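Local coordinates for ribose 5-phosphate isomerase B (PDB 4EM8), which probably catalyses the interconversion of ribose 5-phosphate and ribulose 5-phosphate, as a member of the LacAB/RpiB sugar isomerase family, at residues A[67-72]-A[107-112]. Numbering follows the deposited sequence.
Sequences GVLICG and ANVLCF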
# COMPACT_ATOMS: atom_id res chain seq x y z
N GLY A 67 8.21 -11.91 2.35
CA GLY A 67 7.37 -12.28 1.23
C GLY A 67 7.50 -11.29 0.12
O GLY A 67 7.85 -10.13 0.35
N VAL A 68 7.24 -11.75 -1.10
CA VAL A 68 7.15 -10.90 -2.27
C VAL A 68 5.86 -11.27 -3.00
O VAL A 68 5.63 -12.45 -3.32
CB VAL A 68 8.36 -11.04 -3.22
CG1 VAL A 68 8.18 -10.17 -4.45
CG2 VAL A 68 9.69 -10.67 -2.54
N LEU A 69 5.02 -10.28 -3.23
CA LEU A 69 3.76 -10.45 -3.98
C LEU A 69 3.69 -9.61 -5.26
O LEU A 69 4.03 -8.42 -5.24
CB LEU A 69 2.59 -10.08 -3.07
CG LEU A 69 2.40 -10.96 -1.81
CD1 LEU A 69 1.36 -10.31 -0.88
CD2 LEU A 69 1.97 -12.39 -2.14
N ILE A 70 3.20 -10.18 -6.36
CA ILE A 70 3.24 -9.47 -7.64
C ILE A 70 1.93 -9.58 -8.43
O ILE A 70 1.45 -10.67 -8.67
CB ILE A 70 4.40 -9.94 -8.55
CG1 ILE A 70 5.75 -10.03 -7.77
CG2 ILE A 70 4.54 -9.00 -9.77
CD1 ILE A 70 6.81 -10.82 -8.50
N CYS A 71 1.34 -8.45 -8.78
CA CYS A 71 0.20 -8.45 -9.70
C CYS A 71 0.52 -7.39 -10.73
O CYS A 71 1.63 -6.85 -10.73
CB CYS A 71 -1.12 -8.21 -8.98
SG CYS A 71 -1.34 -6.61 -8.12
N GLY A 72 -0.43 -7.06 -11.60
CA GLY A 72 -0.13 -6.07 -12.64
C GLY A 72 0.38 -4.72 -12.14
O GLY A 72 1.35 -4.16 -12.68
N ALA A 107 8.94 -3.30 7.19
CA ALA A 107 8.08 -3.98 6.18
C ALA A 107 8.60 -5.40 5.96
O ALA A 107 9.81 -5.60 5.87
CB ALA A 107 8.03 -3.20 4.88
N ASN A 108 7.70 -6.38 5.95
CA ASN A 108 8.10 -7.77 5.77
C ASN A 108 7.57 -8.41 4.46
O ASN A 108 7.92 -9.55 4.15
CB ASN A 108 7.79 -8.61 7.02
CG ASN A 108 6.33 -8.56 7.42
OD1 ASN A 108 5.46 -8.14 6.64
ND2 ASN A 108 6.05 -9.04 8.65
N VAL A 109 6.75 -7.67 3.71
CA VAL A 109 6.25 -8.07 2.37
C VAL A 109 6.42 -6.93 1.35
O VAL A 109 5.91 -5.79 1.52
CB VAL A 109 4.77 -8.50 2.43
CG1 VAL A 109 4.15 -8.73 1.04
CG2 VAL A 109 4.64 -9.74 3.33
N LEU A 110 7.15 -7.25 0.28
CA LEU A 110 7.38 -6.33 -0.82
C LEU A 110 6.41 -6.64 -1.97
O LEU A 110 6.36 -7.78 -2.45
CB LEU A 110 8.84 -6.41 -1.27
CG LEU A 110 9.36 -5.63 -2.52
CD1 LEU A 110 9.00 -4.15 -2.47
CD2 LEU A 110 10.87 -5.82 -2.71
N CYS A 111 5.63 -5.65 -2.40
CA CYS A 111 4.75 -5.81 -3.55
C CYS A 111 5.27 -5.08 -4.80
O CYS A 111 5.73 -3.97 -4.68
CB CYS A 111 3.36 -5.27 -3.20
SG CYS A 111 2.64 -6.12 -1.77
N PHE A 112 5.17 -5.69 -5.97
CA PHE A 112 5.53 -5.07 -7.25
C PHE A 112 4.35 -5.09 -8.22
O PHE A 112 3.51 -5.97 -8.15
CB PHE A 112 6.63 -5.86 -7.95
CG PHE A 112 7.95 -5.76 -7.31
CD1 PHE A 112 8.67 -4.59 -7.40
CD2 PHE A 112 8.53 -6.86 -6.68
CE1 PHE A 112 9.90 -4.47 -6.82
CE2 PHE A 112 9.78 -6.76 -6.10
CZ PHE A 112 10.47 -5.56 -6.19
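G67 to C71 and V109 to F112 pair as neighbouring parallel strands in the buried middle of the five-stranded sheet of this Rossmann-like alpha/beta/alpha fold. Strand 9-14 bonds the other edge of 67-71, and strand 89-91 follows beyond 109-113. The register runs G67 with V109, V68 with L110, L69 with C111 and I70 with F112.

G67 and L69 make the regular bonds. G67 N donates to N108 O at 3.0 Å, and G67 O accepts from L110 N. L69, two residues on, repeats this: L69 N donates to L110 O at 2.9 Å, and L69 O accepts from F112 N. The pattern ends in a weak bond from C71 N to F112 O, 3.4 Å long. Each of G67 O and L69 O also receives a CA-H contact, from V109 and C111 respectively.

One face carries L69, V109 and C111. Here L69 CD1 meets V109 CG1 at 3.7 Å, and helix 75-81 packs on L69 and C111 through M77, A81 and S78. The other face carries V68, I70, L110 and F112, with L21 and L25 of helix 19-31 against the F112 side chain.

The C-terminal end of strand 67-71 leads into the predicted active site. C71 is the probable proton acceptor and G72 a probable ribulose 5-phosphate-binding residue; D15, also predicted to bind it, lies beside C71.

V68 CG1 and I70 CG1 lie at the edge of the F112 ring, near its plane, while L110 CD1 sits over one face near the rim. With chi1 at 178°, V68 holds CG1 anti to its own N, and this methyl lies 4.0 Å from F112 CD2.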